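ParA (Salmonella enterica subsp. enterica serovar Newport str. SL317, PDB 3EZF) is a ParA-family partition protein, probably an ATPase that binds adenine nucleotides and DNA in plasmid partition and ADP-mediated transcriptional regulation. Local coordinates at residues P228-I240 / E299-S311. Residues are numbered along the deposited sequence; the frame is centred on the assembly and turned at random.
Sequences PGQNQYEILRRNI and EQLEEEGVEPRLS. Unlike the reference sequence in segment 228-240: Gln230 (reference Met), Asn231 (reference Lys), Gln232 (reference Pro), Tyr233 (reference Ser), Ile235 (reference Val), Arg238 (reference Lys), Asn239 (reference Lys).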
loop_
_atom_site.group_PDB
_atom_site.type_symbol
_atom_site.label_atom_id
_atom_site.label_comp_id
_atom_site.label_asym_id
_atom_site.label_seq_id
_atom_site.Cartn_x
_atom_site.Cartn_y
_atom_site.Cartn_z
ATOM N N PRO A 228 -28.728 4.098 -14.355
ATOM C CA PRO A 228 -29.237 5.279 -15.064
ATOM C C PRO A 228 -29.774 6.334 -14.103
ATOM O O PRO A 228 -30.408 6.009 -13.096
ATOM C CB PRO A 228 -30.338 4.697 -15.939
ATOM C CG PRO A 228 -30.853 3.553 -15.092
ATOM C CD PRO A 228 -29.550 2.917 -14.667
ATOM N N GLY A 229 -29.510 7.597 -14.416
ATOM C CA GLY A 229 -29.989 8.681 -13.581
ATOM C C GLY A 229 -29.538 8.656 -12.140
ATOM O O GLY A 229 -30.003 9.465 -11.352
ATOM N N GLN A 230 -28.634 7.744 -11.796
ATOM C CA GLN A 230 -28.115 7.613 -10.434
ATOM C C GLN A 230 -26.960 8.572 -10.158
ATOM O O GLN A 230 -26.199 8.908 -11.057
ATOM C CB GLN A 230 -27.619 6.187 -10.204
ATOM C CG GLN A 230 -28.650 5.220 -9.696
ATOM C CD GLN A 230 -29.088 5.556 -8.294
ATOM O OE1 GLN A 230 -29.812 4.789 -7.664
ATOM N NE2 GLN A 230 -28.652 6.711 -7.792
ATOM N N ASN A 231 -26.821 8.991 -8.904
ATOM C CA ASN A 231 -25.746 9.894 -8.504
ATOM C C ASN A 231 -24.534 9.053 -8.131
ATOM O O ASN A 231 -24.570 8.305 -7.165
ATOM C CB ASN A 231 -26.180 10.725 -7.301
ATOM C CG ASN A 231 -25.115 11.700 -6.859
ATOM O OD1 ASN A 231 -25.376 12.892 -6.700
ATOM N ND2 ASN A 231 -23.900 11.199 -6.656
ATOM N N GLN A 232 -23.452 9.197 -8.880
ATOM C CA GLN A 232 -22.261 8.396 -8.640
ATOM C C GLN A 232 -21.692 8.418 -7.242
ATOM O O GLN A 232 -20.925 7.535 -6.890
ATOM C CB GLN A 232 -21.149 8.793 -9.608
ATOM C CG GLN A 232 -20.656 10.201 -9.407
ATOM C CD GLN A 232 -19.561 10.561 -10.360
ATOM O OE1 GLN A 232 -19.396 11.731 -10.693
ATOM N NE2 GLN A 232 -18.792 9.560 -10.805
ATOM N N TYR A 233 -22.048 9.414 -6.444
ATOM C CA TYR A 233 -21.492 9.505 -5.094
ATOM C C TYR A 233 -22.467 9.164 -3.972
ATOM O O TYR A 233 -22.182 9.401 -2.804
ATOM C CB TYR A 233 -20.883 10.906 -4.872
ATOM C CG TYR A 233 -19.761 11.236 -5.846
ATOM C CD1 TYR A 233 -19.691 12.485 -6.469
ATOM C CD2 TYR A 233 -18.776 10.288 -6.156
ATOM C CE1 TYR A 233 -18.673 12.779 -7.374
ATOM C CE2 TYR A 233 -17.751 10.575 -7.061
ATOM C CZ TYR A 233 -17.706 11.821 -7.667
ATOM O OH TYR A 233 -16.698 12.103 -8.567
ATOM N N GLU A 234 -23.613 8.594 -4.322
ATOM C CA GLU A 234 -24.601 8.219 -3.324
ATOM C C GLU A 234 -24.926 6.741 -3.440
ATOM O O GLU A 234 -25.795 6.243 -2.725
ATOM C CB GLU A 234 -25.891 9.017 -3.495
ATOM C CG GLU A 234 -25.732 10.523 -3.414
ATOM C CD GLU A 234 -27.071 11.273 -3.476
ATOM O OE1 GLU A 234 -28.084 10.670 -3.890
ATOM O OE2 GLU A 234 -27.114 12.472 -3.118
ATOM N N ILE A 235 -24.237 6.039 -4.338
ATOM C CA ILE A 235 -24.491 4.613 -4.529
ATOM C C ILE A 235 -24.241 3.793 -3.267
ATOM O O ILE A 235 -25.073 2.980 -2.891
ATOM C CB ILE A 235 -23.625 4.004 -5.652
ATOM C CG1 ILE A 235 -23.618 4.906 -6.889
ATOM C CG2 ILE A 235 -24.178 2.637 -6.013
ATOM C CD1 ILE A 235 -24.997 5.240 -7.415
ATOM N N LEU A 236 -23.098 4.012 -2.619
ATOM C CA LEU A 236 -22.745 3.276 -1.397
ATOM C C LEU A 236 -23.856 3.326 -0.343
ATOM O O LEU A 236 -24.172 2.318 0.257
ATOM C CB LEU A 236 -21.436 3.825 -0.784
ATOM C CG LEU A 236 -20.562 2.927 0.113
ATOM C CD1 LEU A 236 -19.708 3.810 0.994
ATOM C CD2 LEU A 236 -21.387 2.019 0.979
ATOM N N ARG A 237 -24.448 4.495 -0.119
ATOM C CA ARG A 237 -25.499 4.622 0.884
ATOM C C ARG A 237 -26.794 3.981 0.424
ATOM O O ARG A 237 -27.535 3.434 1.225
ATOM C CB ARG A 237 -25.778 6.102 1.205
ATOM C CG ARG A 237 -25.664 6.512 2.694
ATOM C CD ARG A 237 -26.720 5.943 3.659
ATOM N NE ARG A 237 -26.227 6.067 5.042
ATOM C CZ ARG A 237 -26.934 5.857 6.158
ATOM N NH1 ARG A 237 -28.215 5.506 6.111
ATOM N NH2 ARG A 237 -26.348 5.995 7.340
ATOM N N ARG A 238 -27.069 4.041 -0.868
ATOM C CA ARG A 238 -28.310 3.497 -1.376
ATOM C C ARG A 238 -28.334 2.020 -1.749
ATOM O O ARG A 238 -29.325 1.348 -1.504
ATOM C CB ARG A 238 -28.761 4.304 -2.591
ATOM C CG ARG A 238 -30.265 4.371 -2.732
ATOM C CD ARG A 238 -30.701 4.500 -4.186
ATOM N NE ARG A 238 -30.477 3.263 -4.934
ATOM C CZ ARG A 238 -31.322 2.784 -5.845
ATOM N NH1 ARG A 238 -32.444 3.444 -6.116
ATOM N NH2 ARG A 238 -31.052 1.645 -6.478
ATOM N N ASN A 239 -27.258 1.506 -2.334
ATOM C CA ASN A 239 -27.252 0.119 -2.783
ATOM C C ASN A 239 -26.684 -0.933 -1.837
ATOM O O ASN A 239 -26.817 -2.128 -2.091
ATOM C CB ASN A 239 -26.566 0.039 -4.156
ATOM C CG ASN A 239 -27.337 0.781 -5.237
ATOM O OD1 ASN A 239 -26.862 0.930 -6.360
ATOM N ND2 ASN A 239 -28.533 1.247 -4.901
ATOM N N ILE A 240 -26.047 -0.502 -0.757
ATOM C CA ILE A 240 -25.516 -1.460 0.202
ATOM C C ILE A 240 -25.911 -1.108 1.628
ATOM O O ILE A 240 -26.661 -1.844 2.266
ATOM C CB ILE A 240 -23.959 -1.582 0.132
ATOM C CG1 ILE A 240 -23.546 -2.237 -1.201
ATOM C CG2 ILE A 240 -23.448 -2.412 1.332
ATOM C CD1 ILE A 240 -22.062 -2.407 -1.404
ATOM N N GLU A 299 -16.445 19.148 -0.894
ATOM C CA GLU A 299 -17.068 20.137 -1.757
ATOM C C GLU A 299 -17.601 19.492 -3.035
ATOM O O GLU A 299 -18.726 19.777 -3.451
ATOM C CB GLU A 299 -16.092 21.270 -2.084
ATOM C CG GLU A 299 -16.165 22.435 -1.111
ATOM C CD GLU A 299 -15.359 23.642 -1.578
ATOM O OE1 GLU A 299 -15.420 24.701 -0.907
ATOM O OE2 GLU A 299 -14.667 23.530 -2.618
ATOM N N GLN A 300 -16.806 18.618 -3.651
ATOM C CA GLN A 300 -17.252 17.945 -4.871
ATOM C C GLN A 300 -18.604 17.293 -4.608
ATOM O O GLN A 300 -19.493 17.329 -5.456
ATOM C CB GLN A 300 -16.261 16.872 -5.301
ATOM C CG GLN A 300 -14.878 17.379 -5.591
ATOM C CD GLN A 300 -14.035 16.329 -6.278
ATOM O OE1 GLN A 300 -12.819 16.482 -6.423
ATOM N NE2 GLN A 300 -14.679 15.254 -6.716
ATOM N N LEU A 301 -18.753 16.700 -3.428
ATOM C CA LEU A 301 -19.996 16.057 -3.059
ATOM C C LEU A 301 -21.118 17.077 -3.048
ATOM O O LEU A 301 -22.286 16.713 -3.118
ATOM C CB LEU A 301 -19.875 15.418 -1.681
ATOM C CG LEU A 301 -19.026 14.161 -1.577
ATOM C CD1 LEU A 301 -18.910 13.753 -0.122
ATOM C CD2 LEU A 301 -19.664 13.053 -2.395
ATOM N N GLU A 302 -20.769 18.356 -2.945
ATOM C CA GLU A 302 -21.787 19.398 -2.944
ATOM C C GLU A 302 -22.215 19.722 -4.377
ATOM O O GLU A 302 -23.407 19.895 -4.657
ATOM C CB GLU A 302 -21.266 20.665 -2.272
ATOM C CG GLU A 302 -20.954 20.543 -0.787
ATOM C CD GLU A 302 -20.543 21.881 -0.196
ATOM O OE1 GLU A 302 -20.167 21.936 0.992
ATOM O OE2 GLU A 302 -20.599 22.894 -0.930
ATOM N N GLU A 303 -21.246 19.793 -5.287
ATOM C CA GLU A 303 -21.541 20.096 -6.690
ATOM C C GLU A 303 -22.304 18.979 -7.385
ATOM O O GLU A 303 -23.056 19.232 -8.328
ATOM C CB GLU A 303 -20.254 20.365 -7.473
ATOM C CG GLU A 303 -19.439 21.529 -6.950
ATOM C CD GLU A 303 -18.128 21.664 -7.677
ATOM O OE1 GLU A 303 -18.147 22.074 -8.861
ATOM O OE2 GLU A 303 -17.083 21.344 -7.064
ATOM N N GLU A 304 -22.100 17.746 -6.928
ATOM C CA GLU A 304 -22.767 16.606 -7.527
ATOM C C GLU A 304 -24.169 16.471 -6.933
ATOM O O GLU A 304 -24.901 15.521 -7.243
ATOM C CB GLU A 304 -21.954 15.337 -7.270
ATOM C CG GLU A 304 -22.179 14.228 -8.293
ATOM C CD GLU A 304 -21.391 14.443 -9.581
ATOM O OE1 GLU A 304 -21.529 13.602 -10.507
ATOM O OE2 GLU A 304 -20.633 15.444 -9.656
ATOM N N GLY A 305 -24.535 17.421 -6.073
ATOM C CA GLY A 305 -25.850 17.396 -5.459
ATOM C C GLY A 305 -26.014 16.499 -4.242
ATOM O O GLY A 305 -27.116 16.367 -3.710
ATOM N N VAL A 306 -24.939 15.854 -3.805
ATOM C CA VAL A 306 -25.041 15.012 -2.623
ATOM C C VAL A 306 -24.759 15.880 -1.405
ATOM O O VAL A 306 -24.124 16.928 -1.507
ATOM C CB VAL A 306 -24.071 13.798 -2.677
ATOM C CG1 VAL A 306 -23.174 13.915 -3.882
ATOM C CG2 VAL A 306 -23.259 13.697 -1.399
ATOM N N GLU A 307 -25.240 15.428 -0.257
ATOM C CA GLU A 307 -25.095 16.143 0.997
ATOM C C GLU A 307 -24.444 15.265 2.058
ATOM O O GLU A 307 -25.127 14.574 2.806
ATOM C CB GLU A 307 -26.479 16.586 1.469
ATOM C CG GLU A 307 -27.542 15.477 1.378
ATOM C CD GLU A 307 -27.780 14.993 -0.056
ATOM O OE1 GLU A 307 -28.119 15.841 -0.913
ATOM O OE2 GLU A 307 -27.629 13.776 -0.327
ATOM N N PRO A 308 -23.113 15.302 2.158
ATOM C CA PRO A 308 -22.448 14.472 3.164
ATOM C C PRO A 308 -23.163 14.416 4.515
ATOM O O PRO A 308 -23.779 15.391 4.948
ATOM C CB PRO A 308 -21.044 15.081 3.253
ATOM C CG PRO A 308 -21.235 16.483 2.786
ATOM C CD PRO A 308 -22.194 16.323 1.634
ATOM N N ARG A 309 -23.084 13.248 5.148
ATOM C CA ARG A 309 -23.687 12.991 6.451
ATOM C C ARG A 309 -22.647 13.188 7.540
ATOM O O ARG A 309 -22.978 13.233 8.717
ATOM C CB ARG A 309 -24.174 11.547 6.534
ATOM C CG ARG A 309 -25.183 11.129 5.476
ATOM C CD ARG A 309 -25.421 9.617 5.515
ATOM N NE ARG A 309 -25.564 9.103 6.884
ATOM C CZ ARG A 309 -26.651 9.250 7.639
ATOM N NH1 ARG A 309 -27.701 9.895 7.160
ATOM N NH2 ARG A 309 -26.683 8.757 8.870
ATOM N N LEU A 310 -21.383 13.271 7.137
ATOM C CA LEU A 310 -20.293 13.433 8.082
ATOM C C LEU A 310 -20.692 14.422 9.174
ATOM O O LEU A 310 -21.065 15.542 8.883
ATOM C CB LEU A 310 -19.046 13.909 7.336
ATOM C CG LEU A 310 -17.708 13.820 8.065
ATOM C CD1 LEU A 310 -17.542 12.455 8.712
ATOM C CD2 LEU A 310 -16.607 14.076 7.051
ATOM N N SER A 311 -20.623 14.006 10.434
ATOM C CA SER A 311 -21.012 14.881 11.538
ATOM C C SER A 311 -20.175 14.738 12.822
ATOM O O SER A 311 -20.465 15.372 13.823
ATOM C CB SER A 311 -22.458 14.616 11.893
ATOM O OG SER A 311 -22.585 13.282 12.368
#
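Tyr233 packs against the Schellman motif that ends helix 294-303 in the ParA-type P-loop NTPase fold; Gly305, at positive phi (82°), completes that motif, from which the chain runs on toward edge strand 312-317. Followed outward, Tyr233 CB lies 3.5 Å from Leu301 CD2 and 3.9 Å from Val306 CG1, both apolar branches approaching it from the same side. A chi1 of -60° sets CG opposite the carbonyl carbon and turns the ring across the Glu304 side chain, roughly at right angles: CD1 is 3.5 Å from Glu304 CG, which lies obliquely to the ring, and CE1 is 3.9 Å from Glu304 CD. The carboxylate plane itself is tilted 59° from the ring. OH ends 4.2 Å from Gln300 NE2, too far for a hydrogen bond. Gln232 CG lies over one ring face, while Leu264 of helix 261-267 touches both Tyr233 and Leu301, tying the contact to a third helix. Farther along, Glu234 CG meets Val306 CB at 3.7 Å as the two side chains run antiparallel, side by side. Arg237 and Arg309 also meet, their charges probably offset by salt bridges to Asp242 and Asp271 respectively; Arg237 CZ lies 3.6 Å above the Arg309 guanidinium plane, offset toward its rim.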